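Local coordinates for adhesin (Neisseria gonorrhoeae, PDB 6GQ4), which is a gonococcal adhesin complex protein that can raise bactericidal antibodies and probably inhibits lysozyme, at residues Lys11-Val16 / Lys79-Gln84; Gln84-Thr89 / Lys98-Arg103. All blocks are in the same frame, centred on the assembly; numbering follows the deposited sequence. Where two conformers were deposited one is given.

Contact 1 (Lys11-Val16 / Lys79-Gln84); sequences KTVSYV and KSYRKQ. With NA (sodium ion), chain B.
Strand 9-16 and the loop before strand 86-89 meet at the sodium site: Y15 OH reaches the ion at 2.6 Å, and the loop supplies two main-chain oxygens, Y81 O at 2.4 Å and Q84 O at 2.6 Å from the same sodium. Y15 OH is also hydrogen-bonded to Y27 of strand 22-29, and Q84 O lies at the edge of the Y15 ring, in its plane. V13 lies between the Y15 and Y81 side chains. Its CG1, anti to the backbone N (chi1 -176°), sits over one face of the Y15 ring, toward the rim; CG2 touches Y81 CE2 at 3.7 Å and covers the rim of one face of the R82 guanidinium. That guanidinium grips T12 O end-on, NH1 and NH2 each 3.2 Å from it; both bonds are bent, and the oxygen is tilted out of the guanidinium plane. NH1 is held further by Y81 OH, 2.8 Å away and in that plane. The K11 side chain crosses Y81 at about a right angle, its CB 3.5 Å from Y81 OH. The R82 and V13 contacts thus fasten the loop to the antiparallel ACP-like sheet beside a sodium site of tyrosine hydroxyl and loop carbonyls.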
loop_
_atom_site.group_PDB
_atom_site.type_symbol
_atom_site.label_atom_id
_atom_site.label_comp_id
_atom_site.label_asym_id
_atom_site.label_seq_id
_atom_site.Cartn_x
_atom_site.Cartn_y
_atom_site.Cartn_z
ATOM N N LYS A 11 -7.980 7.490 0.115
ATOM C CA LYS A 11 -7.186 8.175 1.089
ATOM C C LYS A 11 -5.712 7.966 0.696
ATOM O O LYS A 11 -5.347 6.866 0.266
ATOM C CB LYS A 11 -7.456 7.607 2.494
ATOM C CG LYS A 11 -8.922 7.526 2.950
ATOM C CD LYS A 11 -9.442 8.748 3.556
ATOM C CE LYS A 11 -10.914 8.621 3.886
ATOM N NZ LYS A 11 -11.627 9.852 3.476
ATOM N N THR A 12 -4.868 8.948 0.977
ATOM C CA THR A 12 -3.504 8.948 0.541
ATOM C C THR A 12 -2.583 9.033 1.762
ATOM O O THR A 12 -2.852 9.813 2.688
ATOM C CB THR A 12 -3.213 10.009 -0.518
ATOM O OG1 THR A 12 -4.011 9.780 -1.673
ATOM C CG2 THR A 12 -1.792 9.957 -1.003
ATOM N N VAL A 13 -1.514 8.203 1.757
ATOM C CA VAL A 13 -0.494 8.247 2.804
ATOM C C VAL A 13 0.881 8.483 2.163
ATOM O O VAL A 13 1.178 7.874 1.139
ATOM C CB VAL A 13 -0.475 6.989 3.697
ATOM C CG1 VAL A 13 0.527 7.113 4.813
ATOM C CG2 VAL A 13 -1.821 6.665 4.303
ATOM N N SER A 14 1.670 9.387 2.775
ATOM C CA SER A 14 3.058 9.679 2.416
ATOM C C SER A 14 3.995 8.863 3.320
ATOM O O SER A 14 3.844 8.860 4.561
ATOM C CB SER A 14 3.342 11.143 2.516
ATOM O OG SER A 14 2.740 11.848 1.440
ATOM N N TYR A 15 4.959 8.180 2.700
ATOM C CA TYR A 15 5.915 7.370 3.485
ATOM C C TYR A 15 7.370 7.814 3.282
ATOM O O TYR A 15 7.729 8.334 2.229
ATOM C CB TYR A 15 5.842 5.909 3.061
ATOM C CG TYR A 15 4.487 5.305 3.204
ATOM C CD1 TYR A 15 3.540 5.406 2.208
ATOM C CD2 TYR A 15 4.197 4.582 4.330
ATOM C CE1 TYR A 15 2.280 4.838 2.353
ATOM C CE2 TYR A 15 2.949 4.020 4.491
ATOM C CZ TYR A 15 1.992 4.137 3.502
ATOM O OH TYR A 15 0.731 3.558 3.695
ATOM N N VAL A 16 8.188 7.544 4.305
ATOM C CA VAL A 16 9.625 7.622 4.211
ATOM C C VAL A 16 10.198 6.211 4.389
ATOM O O VAL A 16 9.874 5.490 5.334
ATOM C CB VAL A 16 10.202 8.657 5.199
ATOM C CG1 VAL A 16 9.660 10.035 4.857
ATOM C CG2 VAL A 16 9.921 8.321 6.665
ATOM N N LYS A 79 -9.479 2.462 10.262
ATOM C CA LYS A 79 -8.864 2.756 11.562
ATOM C C LYS A 79 -7.330 2.731 11.458
ATOM O O LYS A 79 -6.652 3.646 11.912
ATOM C CB LYS A 79 -9.362 1.754 12.613
ATOM C CG LYS A 79 -10.827 1.893 12.994
ATOM C CD LYS A 79 -11.257 1.020 14.158
ATOM C CE LYS A 79 -11.139 -0.460 13.862
ATOM N NZ LYS A 79 -12.002 -0.867 12.729
ATOM N N SER A 80 -6.796 1.676 10.831
ATOM C CA SER A 80 -5.407 1.260 10.978
ATOM C C SER A 80 -4.466 1.852 9.918
ATOM O O SER A 80 -3.252 1.834 10.149
ATOM C CB SER A 80 -5.265 -0.260 10.947
ATOM O OG SER A 80 -5.326 -0.741 9.602
ATOM N N TYR A 81 -5.018 2.290 8.777
ATOM C CA TYR A 81 -4.249 2.345 7.557
ATOM C C TYR A 81 -3.121 3.372 7.674
ATOM O O TYR A 81 -2.072 3.218 6.976
ATOM C CB TYR A 81 -5.114 2.536 6.317
ATOM C CG TYR A 81 -5.573 3.942 6.148
ATOM C CD1 TYR A 81 -6.550 4.462 6.998
ATOM C CD2 TYR A 81 -4.920 4.822 5.298
ATOM C CE1 TYR A 81 -6.955 5.784 6.872
ATOM C CE2 TYR A 81 -5.341 6.125 5.161
ATOM C CZ TYR A 81 -6.316 6.624 5.994
ATOM O OH TYR A 81 -6.679 7.938 5.891
ATOM N N ARG A 82 -3.294 4.440 8.473
ATOM C CA ARG A 82 -2.243 5.471 8.473
ATOM C C ARG A 82 -1.117 5.178 9.467
ATOM O O ARG A 82 -0.130 5.930 9.521
ATOM C CB ARG A 82 -2.777 6.864 8.802
ATOM C CG ARG A 82 -4.061 7.272 8.094
ATOM C CD ARG A 82 -4.375 8.772 8.231
ATOM N NE ARG A 82 -3.409 9.595 7.526
ATOM C CZ ARG A 82 -3.395 9.858 6.210
ATOM N NH1 ARG A 82 -4.442 9.632 5.402
ATOM N NH2 ARG A 82 -2.300 10.412 5.732
ATOM N N LYS A 83 -1.211 4.072 10.197
ATOM C CA LYS A 83 -0.185 3.689 11.139
ATOM C C LYS A 83 0.663 2.534 10.612
ATOM O O LYS A 83 1.681 2.235 11.224
ATOM C CB LYS A 83 -0.840 3.267 12.451
ATOM C CG LYS A 83 -1.459 4.401 13.243
ATOM C CD LYS A 83 -1.899 3.988 14.646
ATOM C CE LYS A 83 -3.077 3.031 14.667
ATOM N NZ LYS A 83 -4.340 3.733 14.352
ATOM N N GLN A 84 0.258 1.861 9.532
ATOM C CA GLN A 84 0.947 0.603 9.154
ATOM C C GLN A 84 2.182 0.926 8.303
ATOM O O GLN A 84 2.136 1.680 7.320
ATOM C CB GLN A 84 0.014 -0.372 8.436
ATOM C CG GLN A 84 -1.167 -0.857 9.282
ATOM C CD GLN A 84 -0.781 -1.865 10.336
ATOM O OE1 GLN A 84 0.281 -1.774 10.953
ATOM N NE2 GLN A 84 -1.645 -2.849 10.550
HETATM NA NA NA B . 0.238 3.076 6.224
HETATM O O HOH W 1 -5.841 11.305 2.744
HETATM O O HOH W 2 0.049 1.637 5.456
#

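Contact 2 (Gln84-Thr89 / Lys98-Arg103). With NA (sodium ion), chain B.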
loop_
_atom_site.group_PDB
_atom_site.type_symbol
_atom_site.label_atom_id
_atom_site.label_comp_id
_atom_site.label_asym_id
_atom_site.label_seq_id
_atom_site.Cartn_x
_atom_site.Cartn_y
_atom_site.Cartn_z
ATOM N N GLN A 84 0.258 1.861 9.532
ATOM C CA GLN A 84 0.947 0.603 9.154
ATOM C C GLN A 84 2.182 0.926 8.303
ATOM O O GLN A 84 2.136 1.680 7.320
ATOM C CB GLN A 84 0.014 -0.372 8.436
ATOM C CG GLN A 84 -1.167 -0.857 9.282
ATOM C CD GLN A 84 -0.781 -1.865 10.336
ATOM O OE1 GLN A 84 0.281 -1.774 10.953
ATOM N NE2 GLN A 84 -1.645 -2.849 10.550
ATOM N N PRO A 85 3.345 0.340 8.642
ATOM C CA PRO A 85 4.480 0.421 7.740
ATOM C C PRO A 85 4.192 -0.486 6.540
ATOM O O PRO A 85 3.409 -1.453 6.675
ATOM C CB PRO A 85 5.670 -0.047 8.567
ATOM C CG PRO A 85 5.127 -0.638 9.814
ATOM C CD PRO A 85 3.640 -0.420 9.858
ATOM N N ILE A 86 4.814 -0.185 5.393
ATOM C CA ILE A 86 4.652 -0.952 4.138
ATOM C C ILE A 86 6.029 -1.279 3.523
ATOM O O ILE A 86 7.064 -0.668 3.842
ATOM C CB ILE A 86 3.765 -0.160 3.147
ATOM C CG1 ILE A 86 4.519 1.032 2.556
ATOM C CG2 ILE A 86 2.429 0.277 3.785
ATOM C CD1 ILE A 86 3.853 1.591 1.344
ATOM N N MET A 87 5.977 -2.198 2.568
ATOM C CA MET A 87 7.056 -2.426 1.637
ATOM C C MET A 87 6.452 -2.702 0.251
ATOM O O MET A 87 5.331 -3.158 0.113
ATOM C CB MET A 87 7.993 -3.545 2.130
ATOM C CG MET A 87 7.505 -4.939 2.289
ATOM S SD MET A 87 8.996 -6.022 2.675
ATOM C CE MET A 87 9.065 -7.097 1.241
ATOM N N ILE A 88 7.186 -2.289 -0.806
ATOM C CA ILE A 88 6.809 -2.585 -2.179
ATOM C C ILE A 88 7.953 -3.396 -2.812
ATOM O O ILE A 88 9.114 -2.967 -2.742
ATOM C CB ILE A 88 6.478 -1.308 -2.982
ATOM C CG1 ILE A 88 5.330 -0.549 -2.305
ATOM C CG2 ILE A 88 6.162 -1.591 -4.440
ATOM C CD1 ILE A 88 5.044 0.844 -2.843
ATOM N N THR A 89 7.559 -4.507 -3.429
ATOM C CA THR A 89 8.423 -5.468 -4.137
ATOM C C THR A 89 8.151 -5.329 -5.646
ATOM O O THR A 89 7.007 -5.223 -6.064
ATOM C CB THR A 89 8.203 -6.899 -3.594
ATOM O OG1 THR A 89 8.448 -6.916 -2.186
ATOM C CG2 THR A 89 9.121 -7.923 -4.212
ATOM N N LYS A 98 11.527 0.000 0.863
ATOM C CA LYS A 98 11.854 -0.871 1.975
ATOM C C LYS A 98 11.602 -0.132 3.284
ATOM O O LYS A 98 11.992 1.059 3.430
ATOM C CB LYS A 98 13.322 -1.320 1.928
ATOM C CG LYS A 98 13.698 -2.399 2.932
ATOM C CD LYS A 98 15.035 -3.093 2.636
ATOM C CE LYS A 98 15.520 -3.979 3.773
ATOM N NZ LYS A 98 14.481 -4.935 4.232
ATOM N N ASP A 99 10.869 -0.808 4.190
ATOM C CA ASP A 99 10.786 -0.367 5.560
ATOM C C ASP A 99 10.219 1.064 5.575
ATOM O O ASP A 99 10.776 1.956 6.185
ATOM C CB ASP A 99 12.180 -0.559 6.166
ATOM C CG ASP A 99 12.356 -0.104 7.596
ATOM O OD1 ASP A 99 11.505 -0.465 8.424
ATOM O OD2 ASP A 99 13.379 0.586 7.865
ATOM N N CYS A 100 9.060 1.247 4.915
ATOM C CA CYS A 100 8.435 2.540 4.737
ATOM C C CYS A 100 7.482 2.810 5.892
ATOM O O CYS A 100 6.491 2.086 6.049
ATOM C CB CYS A 100 7.614 2.602 3.457
ATOM S SG CYS A 100 8.553 2.280 1.941
ATOM N N SER A 101 7.749 3.848 6.697
ATOM C CA SER A 101 6.760 4.243 7.697
ATOM C C SER A 101 6.028 5.480 7.205
ATOM O O SER A 101 6.540 6.263 6.396
ATOM C CB SER A 101 7.343 4.466 9.062
ATOM O OG SER A 101 8.585 5.132 8.973
ATOM N N PRO A 102 4.786 5.673 7.681
ATOM C CA PRO A 102 4.056 6.896 7.380
ATOM C C PRO A 102 4.746 8.070 8.101
ATOM O O PRO A 102 5.100 7.965 9.283
ATOM C CB PRO A 102 2.634 6.561 7.849
ATOM C CG PRO A 102 2.836 5.559 8.958
ATOM C CD PRO A 102 4.027 4.737 8.531
ATOM N N ARG A 103 4.893 9.175 7.362
ATOM C CA ARG A 103 5.623 10.438 7.743
ATOM C C ARG A 103 4.980 11.127 8.959
ATOM O O ARG A 103 3.787 11.419 8.914
ATOM C CB ARG A 103 5.462 11.523 6.665
ATOM C CG ARG A 103 6.439 11.486 5.505
ATOM C CD ARG A 103 6.959 12.867 5.109
ATOM N NE ARG A 103 5.998 13.976 5.163
ATOM C CZ ARG A 103 5.402 14.533 4.100
ATOM N NH1 ARG A 103 5.055 15.819 4.139
ATOM N NH2 ARG A 103 5.175 13.819 2.996
HETATM NA NA NA B . 0.238 3.076 6.224
HETATM O O HOH W 2 0.049 1.637 5.456
#
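I86 and C100 face each other as a hydrogen-bonded pair of the antiparallel beta hairpin formed by strands 86-89 and 95-102. I86 N gives a bond of 2.9 Å to C100 O, in the plane of that carbonyl, and C100 N returns one of 3.0 Å to I86 O, running almost straight down the C=O direction. Both are close to linear, with angles at the hydrogen of 159° and 157°. Just before the pair, P85 has no N-H to offer, but its CA comes within 3.1 Å of C100 O as a bent CA-H...O contact, so this one carbonyl receives both a true hydrogen bond and a weaker C-H approach.

The side chains of the pair lie on one face of the sheet. I86 CG1, placed between the backbone N and the carbonyl carbon by chi1 of 73°, rests 3.6 Å from C100 CB, and the rest of the isoleucine packs on Y15, L71 and T73. C100 SG is bonded to C17, so the disulfide fastens this end of the hairpin to the chain just after strand 9-16.

Further out, the backbone of M87 pairs with S72, and P85 O takes a hydrogen bond from T73 OG1; strand 70-73 thus flanks strand 86-89 on its other edge. D99 marks a corner in strand 95-102, its backbone in the left-handed region, and its OD2 is held by Q18 NE2. At the opposite end of the contact the P102 ring packs on V13 and leads to the sodium site: P102 CD stands 3.8 Å from Q84 O, the carbonyl oxygen that binds the ion.

How the contacts relate
Contact 1 and contact 2 follow one another along the chain, the first closing at Q84 and the second opening there, with centres about 9 Å apart. Q84 belongs to both, so the sodium-bound end of the loop 79-84 runs directly into strand 86-89. Strands 9-16 and 95-102, one from each contact, are neighbours in the antiparallel sheet. Probable hydrogen bonds of 3.0 Å join them, from V16 N to S101 O and, directly after strand 95-102, from R103 N to S14 O. Within the ACP-like domain the ion therefore joins strand 9-16 to the loop 79-84, while these backbone bonds hold the last strand to the first.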